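Long-range contacts in F420-dependent methylenetetrahydromethanopterin dehydrogenase (Methanopyrus kandleri, PDB 3IQF), which catalyses the reversible, coenzyme F420-dependent interconversion of methenyl- and methylene-tetrahydromethanopterin in methanogenesis from carbon dioxide: residues L14-M19 and I117-D122; P121-G126 and A138-D143; E219-E224 and P232-A237. One frame throughout, in Å; residues are numbered along the deposited sequence.

All three contacts line the site of the bound pterin compound E4M, and all three are buried. Contact 1, near the centre of the chain where the parallel sheet meets helix 15-19, is polar, a carboxylate gripped by N-H groups and a hydroxyl. Contact 2 shares Pro121 and Asp122 with it and leads from strand 115-119 to helix 134-150, mixing one hydrogen bond with a CH-pi contact. Contact 3 is peripheral, its centre about 23 Å from that of the chain; it joins helices 197-223 and 227-257 mainly by apolar packing against a glycine, without hydrogen bonds, with partly exposed Glu219 and Glu224 at its margin. It touches contact 2 through Met124 and Gly126, not contact 1.

Contact 1: L14-M19 and I117-D122; sequences LGTSMM and ILVKPD. With E4M (1-{4-[(6S,6aR,7R)-3-amino-6,7-dimethyl-1-oxo-1,2,5,6,6a,7-hexahydro-8H-imidazo[1,5-f]pteridin-10-ium-8-yl]phenyl}-1-deoxy-5-O-{5-O-[(S)-{[(1S)-1,3-dicarboxypropyl]oxy}(hydroxy)phosphoryl]-alpha-D-ribofuranosyl}-D-ribitol), chain M.
Gly15 and Asp122 bring the two backbones closest, their CA atoms 6.1 Å apart, where the start of helix 15-19 faces the type I turn from Val119 to Asp122 that follows strand 115-119. In this parallel-sheet alpha/beta fold the contact bridges the C-terminal ends of two strands, since helix 15-19 comes after strand 4-10. The Asp122 carboxylate sits at the N-terminus of the helix and takes up its first N-H groups. Leu14 occupies the N-cap position. Asp122 OD1 accepts a hydrogen bond from Gly15 N at 2.8 Å, using its syn lone pair. OD2 of the same residue accepts twice: from Thr16 N at 2.7 Å on the syn side, 18° out of the carboxylate plane, and from Thr16 OG1, also at 2.7 Å, on the anti side. Three bonds therefore fix the rotation of the buried carboxylate, and the helix end would probably favour its negative charge. Asp122 has CG anti to the backbone N (chi1 -152°), which carries the carboxylate across to the helix start.

Thr16 turns its hydroxyl anti to the carbonyl carbon, beside its own backbone N, which lets OG1 and N reach the same oxygen. Beyond that bond OG1 meets Val119 CG2 tip to tip at 3.6 Å. Leu14 lies obliquely across the carboxylate, its CG 3.6 Å from Asp122 CG, and shields the group with hydrocarbon; Leu144 and Leu148 of helix 134-150 also touch Asp122. The helix start is further tied by Leu14 N, which donates to Ser17 OG. The amino end of the pterin lies against the start of the helix, E4M NA2 3.4 Å from Gly15 N.

Contact 2: P121-G126 and A138-D143; sequences PDAMLG and AIYNAD. With E4M (1-{4-[(6S,6aR,7R)-3-amino-6,7-dimethyl-1-oxo-1,2,5,6,6a,7-hexahydro-8H-imidazo[1,5-f]pteridin-10-ium-8-yl]phenyl}-1-deoxy-5-O-{5-O-[(S)-{[(1S)-1,3-dicarboxypropyl]oxy}(hydroxy)phosphoryl]-alpha-D-ribofuranosyl}-D-ribitol), chain M.
Leu125 lays its CB over the face of the Tyr140 ring, 3.6 Å from the centroid and only 8° off the ring normal, a CH-pi contact almost over the middle of the ring. The ring's hydroxyl, meanwhile, reaches back to the loop: Tyr140 OH donates to Ala123 O at 2.7 Å. This bond arrives from above the carbonyl plane, 60° out of it and off the lone-pair directions; Ala123 O itself stands at the edge of the ring, near its plane. Ala123 CB packs against the same hydroxyl. Tyr140 holds CG anti to its backbone N (chi1 178°), which carries the ring from helix 134-150 out to the loop, and the hydroxyl at one end and Leu125 on one face hold it there. His238 and Met241 of helix 227-257 and Val213 of helix 197-223 also pack around this ring.

Segment 121-126 is the loop that leaves strand 115-119 in the alpha/beta fold and runs toward helix 134-150, passing through an inverse gamma turn centred on Asp122. Loop and helix together form part of the pterin site. The branch of Leu125 lies against the fused rings of E4M, its CG 3.4 Å from E4M C4A, so that one residue is wedged between ligand and tyrosine. Leu125 N makes a weak hydrogen bond to E4M OH4. Met124 runs along another part of the ligand, with SD 3.7 Å from E4M C16 of the phenyl ring. From the helix side, Asn141 OD1 accepts a hydrogen bond from E4M NA2 at 2.8 Å, while its ND2 donates to Met137 O one turn earlier, a bond that helps to fix which way the amide faces.

Contact 3: E219-E224 and P232-A237; sequences EGCFVE and PIVASA. With E4M (1-{4-[(6S,6aR,7R)-3-amino-6,7-dimethyl-1-oxo-1,2,5,6,6a,7-hexahydro-8H-imidazo[1,5-f]pteridin-10-ium-8-yl]phenyl}-1-deoxy-5-O-{5-O-[(S)-{[(1S)-1,3-dicarboxypropyl]oxy}(hydroxy)phosphoryl]-alpha-D-ribofuranosyl}-D-ribitol), chain M.
Ile233 and Val234 point their side chains at Gly220, each from one branch: Ile233 CG2 and Val234 CG1 both lie 3.7 Å from Gly220 CA. Their other groups diverge. Ile233 CD1 reaches Glu219 and Glu224, whose side chains cross that of Ile233 at about a right angle; CD1 is 3.6 Å from Glu219 OE2 and 4.2 Å from Glu224 CG. Val234 holds CG1 anti to its carbonyl carbon (chi1 -56°), which directs this methyl at Gly220 and brings it 4.2 Å from Cys221 SG.

The two segments belong to consecutive helices, 197-223 and 227-257, that form a roughly antiparallel helical hairpin. Their local axes approach to 8.7 Å at 141°, and the CA atoms of Gly220 and Val234 are only 5.3 Å apart. Gly220 permits this closeness, because a beta-carbon there would collide with Val234 CG1. Cutting Ile233 back to an alanine removes CG2 and CD1, and is likely to open a gap beside Gly220 and leave Glu219 OE2 and Glu224 CG without their apolar neighbour. At 219-223 the first helix widens into a pi-type turn, with Glu219 O accepting from both Val223 N and Glu224 N.

The carboxylates find their polar partners elsewhere: Glu219 with Arg185 and Asn186 of the third subunit, Glu224 with Arg229 and the backbone N of Asp226. On the ligand side, E4M OX4 donates to Cys221 O at 3.2 Å, and Phe222 touches E4M CX1. Since no hydrogen bond joins the two segments, they are held by van der Waals fit; the carboxylate of Glu219 links this hairpin to the third subunit, that of Glu224 pairs within its own chain, and the hairpin's backbone meets the ligand's polyol chain.

Contact 1: L14-M19 and I117-D122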
# COMPACT_ATOMS: atom_id res chain seq x y z
N LEU A 14 12.20 27.03 -2.25
CA LEU A 14 10.96 26.61 -1.64
C LEU A 14 10.20 25.85 -2.70
O LEU A 14 10.40 26.08 -3.90
CB LEU A 14 10.19 27.89 -1.27
CG LEU A 14 9.91 28.28 0.17
CD1 LEU A 14 10.91 27.71 1.19
CD2 LEU A 14 9.71 29.77 0.26
N GLY A 15 9.32 24.95 -2.29
CA GLY A 15 8.45 24.28 -3.26
C GLY A 15 7.66 25.28 -4.10
O GLY A 15 7.54 25.14 -5.30
N THR A 16 7.15 26.31 -3.44
CA THR A 16 6.30 27.25 -4.12
C THR A 16 7.10 28.12 -5.08
O THR A 16 6.66 28.33 -6.20
CB THR A 16 5.52 28.12 -3.15
OG1 THR A 16 4.81 27.28 -2.22
CG2 THR A 16 4.54 28.99 -3.91
N SER A 17 8.30 28.54 -4.68
CA SER A 17 9.10 29.39 -5.56
C SER A 17 9.63 28.62 -6.77
O SER A 17 9.80 29.20 -7.83
CB SER A 17 10.27 30.04 -4.82
OG SER A 17 11.08 29.07 -4.21
N MET A 18 9.89 27.33 -6.58
CA MET A 18 10.39 26.48 -7.64
C MET A 18 9.37 26.34 -8.79
O MET A 18 9.74 26.25 -9.98
CB MET A 18 10.69 25.14 -7.01
CG MET A 18 11.17 24.07 -7.94
SD MET A 18 11.84 22.69 -6.97
CE MET A 18 12.73 21.92 -8.28
N MET A 19 8.08 26.32 -8.45
CA MET A 19 7.03 26.07 -9.43
C MET A 19 6.27 27.30 -9.84
O MET A 19 5.53 27.24 -10.81
CB MET A 19 6.05 25.03 -8.85
CG MET A 19 6.49 23.57 -9.06
SD MET A 19 6.32 22.99 -10.76
CE MET A 19 4.68 23.59 -11.04
N ILE A 117 2.71 36.05 -0.53
CA ILE A 117 2.07 34.78 -0.42
C ILE A 117 2.97 33.96 0.48
O ILE A 117 4.08 33.59 0.08
CB ILE A 117 1.91 34.05 -1.79
CG1 ILE A 117 1.11 34.92 -2.79
CG2 ILE A 117 1.27 32.70 -1.61
CD1 ILE A 117 0.86 34.24 -4.13
N LEU A 118 2.51 33.71 1.70
CA LEU A 118 3.28 32.96 2.69
C LEU A 118 2.65 31.59 2.87
O LEU A 118 1.51 31.47 3.28
CB LEU A 118 3.34 33.70 4.01
CG LEU A 118 3.99 35.09 3.96
CD1 LEU A 118 4.02 35.63 5.37
CD2 LEU A 118 5.39 35.06 3.34
N VAL A 119 3.41 30.56 2.54
CA VAL A 119 2.90 29.21 2.48
C VAL A 119 3.47 28.45 3.66
O VAL A 119 4.63 28.03 3.66
CB VAL A 119 3.30 28.53 1.17
CG1 VAL A 119 2.65 27.19 1.05
CG2 VAL A 119 2.92 29.44 -0.04
N LYS A 120 2.65 28.25 4.66
CA LYS A 120 3.12 27.62 5.90
C LYS A 120 3.56 26.17 5.73
O LYS A 120 4.56 25.78 6.32
CB LYS A 120 2.13 27.81 7.05
CG LYS A 120 2.01 29.27 7.39
CD LYS A 120 0.89 29.58 8.36
CE LYS A 120 1.30 29.49 9.82
NZ LYS A 120 0.03 29.36 10.60
N PRO A 121 2.81 25.35 4.94
CA PRO A 121 3.24 24.00 4.63
C PRO A 121 4.51 23.85 3.76
O PRO A 121 5.03 22.74 3.64
CB PRO A 121 2.03 23.42 3.89
CG PRO A 121 0.93 24.31 4.20
CD PRO A 121 1.51 25.63 4.32
N ASP A 122 5.02 24.95 3.20
CA ASP A 122 6.29 24.90 2.43
C ASP A 122 7.48 24.85 3.38
O ASP A 122 8.19 25.84 3.58
CB ASP A 122 6.39 26.11 1.51
CG ASP A 122 7.24 25.83 0.27
OD1 ASP A 122 8.21 25.01 0.32
OD2 ASP A 122 6.94 26.50 -0.75
N1 E4M M . 14.06 22.98 -0.93
C2 E4M M . 12.91 23.24 -0.28
N3 E4M M . 12.94 23.72 1.00
C4 E4M M . 14.12 23.93 1.65
N5 E4M M . 16.59 23.82 1.52
C6 E4M M . 17.66 24.23 0.61
C7 E4M M . 17.73 23.11 -0.43
N8 E4M M . 16.40 22.88 -0.99
C9 E4M M . 18.90 24.44 1.53
PA E4M M . 30.80 19.72 12.60
C10 E4M M . 16.91 24.49 2.75
N10 E4M M . 18.30 24.88 2.81
C11 E4M M . 20.27 25.59 6.49
C12 E4M M . 20.99 25.15 5.38
C13 E4M M . 20.34 24.91 4.18
C14 E4M M . 18.96 25.12 4.05
C15 E4M M . 18.22 25.57 5.17
C16 E4M M . 18.88 25.78 6.38
O2A E4M M . 31.35 20.34 11.31
C1J E4M M . 26.34 21.89 9.85
O1A E4M M . 31.24 18.29 12.91
C2J E4M M . 26.59 20.76 8.85
O2J E4M M . 25.54 20.67 7.88
O3A E4M M . 30.77 20.64 13.80
C3J E4M M . 26.75 19.52 9.70
O3J E4M M . 25.52 18.89 9.99
C4A E4M M . 15.31 23.64 0.97
C4J E4M M . 27.29 20.07 11.01
O4J E4M M . 26.86 21.43 11.10
C5J E4M M . 28.80 20.07 11.00
O5J E4M M . 29.24 19.53 12.24
C7M E4M M . 18.71 23.42 -1.58
C8A E4M M . 15.26 23.17 -0.33
C9M E4M M . 19.87 25.49 0.95
NA2 E4M M . 11.74 23.03 -0.93
OH4 E4M M . 14.14 24.36 2.84
CX1 E4M M . 20.97 25.83 7.82
CX2 E4M M . 21.71 24.61 8.33
OX2 E4M M . 20.77 23.64 8.85
CX3 E4M M . 22.64 24.98 9.49
OX3 E4M M . 23.66 25.90 9.11
CX4 E4M M . 23.26 23.71 10.04
OX4 E4M M . 23.63 23.96 11.39
CX5 E4M M . 24.46 23.22 9.26
OX5 E4M M . 24.97 22.14 10.03

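Contact 2: P121-G126 and A138-D143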
# COMPACT_ATOMS: atom_id res chain seq x y z
N PRO A 121 2.81 25.35 4.94
CA PRO A 121 3.24 24.00 4.63
C PRO A 121 4.51 23.85 3.76
O PRO A 121 5.03 22.74 3.64
CB PRO A 121 2.03 23.42 3.89
CG PRO A 121 0.93 24.31 4.20
CD PRO A 121 1.51 25.63 4.32
N ASP A 122 5.02 24.95 3.20
CA ASP A 122 6.29 24.90 2.43
C ASP A 122 7.48 24.85 3.38
O ASP A 122 8.19 25.84 3.58
CB ASP A 122 6.39 26.11 1.51
CG ASP A 122 7.24 25.83 0.27
OD1 ASP A 122 8.21 25.01 0.32
OD2 ASP A 122 6.94 26.50 -0.75
N ALA A 123 7.65 23.69 4.00
CA ALA A 123 8.48 23.54 5.21
C ALA A 123 9.96 23.45 4.90
O ALA A 123 10.34 22.83 3.92
CB ALA A 123 8.07 22.31 5.95
N MET A 124 10.79 24.03 5.77
CA MET A 124 12.23 23.82 5.65
C MET A 124 12.57 22.34 5.85
O MET A 124 12.02 21.67 6.73
CB MET A 124 13.01 24.63 6.67
CG MET A 124 14.51 24.51 6.48
SD MET A 124 15.44 25.33 7.78
CE MET A 124 15.24 24.23 9.16
N LEU A 125 13.52 21.86 5.04
CA LEU A 125 13.98 20.49 5.10
C LEU A 125 15.10 20.29 6.15
O LEU A 125 15.51 21.23 6.83
CB LEU A 125 14.41 20.00 3.70
CG LEU A 125 15.35 20.85 2.84
CD1 LEU A 125 16.69 21.02 3.53
CD2 LEU A 125 15.53 20.23 1.46
N GLY A 126 15.58 19.05 6.26
CA GLY A 126 16.50 18.64 7.32
C GLY A 126 17.93 18.83 6.88
O GLY A 126 18.65 17.87 6.57
N ALA A 138 16.33 16.29 -3.22
CA ALA A 138 15.41 16.14 -4.35
C ALA A 138 14.20 15.28 -4.01
O ALA A 138 13.06 15.63 -4.35
CB ALA A 138 16.15 15.58 -5.54
N ILE A 139 14.43 14.20 -3.27
CA ILE A 139 13.33 13.37 -2.77
C ILE A 139 12.36 14.18 -1.90
O ILE A 139 11.17 14.13 -2.11
CB ILE A 139 13.84 12.19 -1.98
CG1 ILE A 139 14.52 11.23 -2.94
CG2 ILE A 139 12.70 11.47 -1.20
CD1 ILE A 139 15.16 10.07 -2.24
N TYR A 140 12.88 14.94 -0.96
CA TYR A 140 12.01 15.78 -0.14
C TYR A 140 11.21 16.76 -0.99
O TYR A 140 10.05 16.99 -0.74
CB TYR A 140 12.85 16.59 0.85
CG TYR A 140 12.07 17.52 1.72
CD1 TYR A 140 11.68 17.14 3.00
CD2 TYR A 140 11.79 18.82 1.31
CE1 TYR A 140 11.02 18.04 3.85
CE2 TYR A 140 11.11 19.71 2.13
CZ TYR A 140 10.72 19.31 3.39
OH TYR A 140 10.05 20.20 4.18
N ASN A 141 11.89 17.41 -1.92
CA ASN A 141 11.22 18.34 -2.82
C ASN A 141 10.15 17.64 -3.64
O ASN A 141 9.14 18.24 -3.96
CB ASN A 141 12.25 19.09 -3.70
CG ASN A 141 12.75 20.34 -3.02
OD1 ASN A 141 12.10 21.37 -3.11
ND2 ASN A 141 13.86 20.25 -2.29
N ALA A 142 10.37 16.39 -4.01
CA ALA A 142 9.33 15.66 -4.74
C ALA A 142 8.09 15.46 -3.87
O ALA A 142 6.97 15.65 -4.33
CB ALA A 142 9.84 14.30 -5.25
N ASP A 143 8.30 15.03 -2.62
CA ASP A 143 7.20 14.82 -1.67
C ASP A 143 6.47 16.15 -1.38
O ASP A 143 5.23 16.21 -1.43
CB ASP A 143 7.72 14.18 -0.36
CG ASP A 143 8.06 12.65 -0.52
OD1 ASP A 143 7.57 12.03 -1.48
OD2 ASP A 143 8.80 12.04 0.30
N1 E4M M . 14.06 22.98 -0.93
C2 E4M M . 12.91 23.24 -0.28
N3 E4M M . 12.94 23.72 1.00
C4 E4M M . 14.12 23.93 1.65
N5 E4M M . 16.59 23.82 1.52
C6 E4M M . 17.66 24.23 0.61
C7 E4M M . 17.73 23.11 -0.43
N8 E4M M . 16.40 22.88 -0.99
C9 E4M M . 18.90 24.44 1.53
PA E4M M . 30.80 19.72 12.60
C10 E4M M . 16.91 24.49 2.75
N10 E4M M . 18.30 24.88 2.81
C11 E4M M . 20.27 25.59 6.49
C12 E4M M . 20.99 25.15 5.38
C13 E4M M . 20.34 24.91 4.18
C14 E4M M . 18.96 25.12 4.05
C15 E4M M . 18.22 25.57 5.17
C16 E4M M . 18.88 25.78 6.38
O2A E4M M . 31.35 20.34 11.31
C1J E4M M . 26.34 21.89 9.85
O1A E4M M . 31.24 18.29 12.91
C2J E4M M . 26.59 20.76 8.85
O2J E4M M . 25.54 20.67 7.88
O3A E4M M . 30.77 20.64 13.80
C3J E4M M . 26.75 19.52 9.70
O3J E4M M . 25.52 18.89 9.99
C4A E4M M . 15.31 23.64 0.97
C4J E4M M . 27.29 20.07 11.01
O4J E4M M . 26.86 21.43 11.10
C5J E4M M . 28.80 20.07 11.00
O5J E4M M . 29.24 19.53 12.24
C7M E4M M . 18.71 23.42 -1.58
C8A E4M M . 15.26 23.17 -0.33
C9M E4M M . 19.87 25.49 0.95
NA2 E4M M . 11.74 23.03 -0.93
OH4 E4M M . 14.14 24.36 2.84
CX1 E4M M . 20.97 25.83 7.82
CX2 E4M M . 21.71 24.61 8.33
OX2 E4M M . 20.77 23.64 8.85
CX3 E4M M . 22.64 24.98 9.49
OX3 E4M M . 23.66 25.90 9.11
CX4 E4M M . 23.26 23.71 10.04
OX4 E4M M . 23.63 23.96 11.39
CX5 E4M M . 24.46 23.22 9.26
OX5 E4M M . 24.97 22.14 10.03

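Contact 3: E219-E224 and P232-A237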
# COMPACT_ATOMS: atom_id res chain seq x y z
N GLU A 219 14.26 22.39 14.88
CA GLU A 219 14.89 21.77 16.04
C GLU A 219 16.18 21.05 15.64
O GLU A 219 17.22 21.25 16.24
CB GLU A 219 13.94 20.79 16.74
CG GLU A 219 14.53 20.21 18.04
CD GLU A 219 13.70 19.06 18.62
OE1 GLU A 219 12.47 19.01 18.37
OE2 GLU A 219 14.28 18.22 19.34
N GLY A 220 16.12 20.24 14.61
CA GLY A 220 17.30 19.47 14.20
C GLY A 220 18.44 20.30 13.63
O GLY A 220 19.62 19.96 13.78
N CYS A 221 18.12 21.40 12.97
CA CYS A 221 19.17 22.21 12.31
C CYS A 221 19.71 23.33 13.16
O CYS A 221 20.90 23.67 13.00
CB CYS A 221 18.65 22.81 11.03
SG CYS A 221 18.41 21.59 9.80
N PHE A 222 18.88 23.90 14.03
CA PHE A 222 19.24 25.11 14.77
C PHE A 222 19.27 24.99 16.30
O PHE A 222 19.86 25.86 16.97
CB PHE A 222 18.29 26.27 14.41
CG PHE A 222 18.31 26.64 12.94
CD1 PHE A 222 19.47 27.12 12.35
CD2 PHE A 222 17.17 26.56 12.18
CE1 PHE A 222 19.50 27.47 11.01
CE2 PHE A 222 17.19 26.91 10.82
CZ PHE A 222 18.34 27.36 10.24
N VAL A 223 18.66 23.97 16.87
CA VAL A 223 18.59 23.90 18.34
C VAL A 223 19.44 22.76 18.85
O VAL A 223 20.34 22.98 19.68
CB VAL A 223 17.16 23.70 18.88
CG1 VAL A 223 17.19 23.70 20.42
CG2 VAL A 223 16.23 24.79 18.35
N GLU A 224 19.15 21.54 18.37
CA GLU A 224 19.89 20.37 18.80
C GLU A 224 21.31 20.47 18.26
O GLU A 224 21.50 20.74 17.09
CB GLU A 224 19.23 19.08 18.29
CG GLU A 224 20.03 17.81 18.63
CD GLU A 224 20.13 17.58 20.12
OE1 GLU A 224 21.26 17.48 20.66
OE2 GLU A 224 19.05 17.51 20.74
N PRO A 232 18.89 11.78 13.55
CA PRO A 232 17.53 11.19 13.61
C PRO A 232 16.40 12.20 13.54
O PRO A 232 15.41 11.97 12.86
CB PRO A 232 17.50 10.48 14.97
CG PRO A 232 18.93 10.23 15.31
CD PRO A 232 19.76 11.32 14.65
N ILE A 233 16.53 13.32 14.25
CA ILE A 233 15.50 14.35 14.23
C ILE A 233 15.23 14.87 12.79
O ILE A 233 14.10 14.88 12.33
CB ILE A 233 15.82 15.50 15.21
CG1 ILE A 233 15.74 15.00 16.65
CG2 ILE A 233 14.90 16.71 14.96
CD1 ILE A 233 16.47 15.86 17.63
N VAL A 234 16.27 15.27 12.06
CA VAL A 234 16.05 15.75 10.68
C VAL A 234 15.50 14.67 9.74
O VAL A 234 14.64 14.94 8.93
CB VAL A 234 17.30 16.49 10.09
CG1 VAL A 234 17.72 17.65 11.01
CG2 VAL A 234 18.50 15.56 9.80
N ALA A 235 15.97 13.44 9.89
CA ALA A 235 15.46 12.34 9.12
C ALA A 235 13.99 12.06 9.39
O ALA A 235 13.25 11.68 8.50
CB ALA A 235 16.27 11.10 9.42
N SER A 236 13.55 12.24 10.64
CA SER A 236 12.16 12.01 10.97
C SER A 236 11.26 13.04 10.30
O SER A 236 10.15 12.71 9.88
CB SER A 236 11.94 12.02 12.50
OG SER A 236 12.25 13.30 13.05
N ALA A 237 11.76 14.26 10.11
CA ALA A 237 11.01 15.30 9.38
C ALA A 237 10.74 14.88 7.93
O ALA A 237 9.63 15.11 7.37
CB ALA A 237 11.75 16.66 9.44
N1 E4M M . 14.06 22.98 -0.93
C2 E4M M . 12.91 23.24 -0.28
N3 E4M M . 12.94 23.72 1.00
C4 E4M M . 14.12 23.93 1.65
N5 E4M M . 16.59 23.82 1.52
C6 E4M M . 17.66 24.23 0.61
C7 E4M M . 17.73 23.11 -0.43
N8 E4M M . 16.40 22.88 -0.99
C9 E4M M . 18.90 24.44 1.53
PA E4M M . 30.80 19.72 12.60
C10 E4M M . 16.91 24.49 2.75
N10 E4M M . 18.30 24.88 2.81
C11 E4M M . 20.27 25.59 6.49
C12 E4M M . 20.99 25.15 5.38
C13 E4M M . 20.34 24.91 4.18
C14 E4M M . 18.96 25.12 4.05
C15 E4M M . 18.22 25.57 5.17
C16 E4M M . 18.88 25.78 6.38
O2A E4M M . 31.35 20.34 11.31
C1J E4M M . 26.34 21.89 9.85
O1A E4M M . 31.24 18.29 12.91
C2J E4M M . 26.59 20.76 8.85
O2J E4M M . 25.54 20.67 7.88
O3A E4M M . 30.77 20.64 13.80
C3J E4M M . 26.75 19.52 9.70
O3J E4M M . 25.52 18.89 9.99
C4A E4M M . 15.31 23.64 0.97
C4J E4M M . 27.29 20.07 11.01
O4J E4M M . 26.86 21.43 11.10
C5J E4M M . 28.80 20.07 11.00
O5J E4M M . 29.24 19.53 12.24
C7M E4M M . 18.71 23.42 -1.58
C8A E4M M . 15.26 23.17 -0.33
C9M E4M M . 19.87 25.49 0.95
NA2 E4M M . 11.74 23.03 -0.93
OH4 E4M M . 14.14 24.36 2.84
CX1 E4M M . 20.97 25.83 7.82
CX2 E4M M . 21.71 24.61 8.33
OX2 E4M M . 20.77 23.64 8.85
CX3 E4M M . 22.64 24.98 9.49
OX3 E4M M . 23.66 25.90 9.11
CX4 E4M M . 23.26 23.71 10.04
OX4 E4M M . 23.63 23.96 11.39
CX5 E4M M . 24.46 23.22 9.26
OX5 E4M M . 24.97 22.14 10.03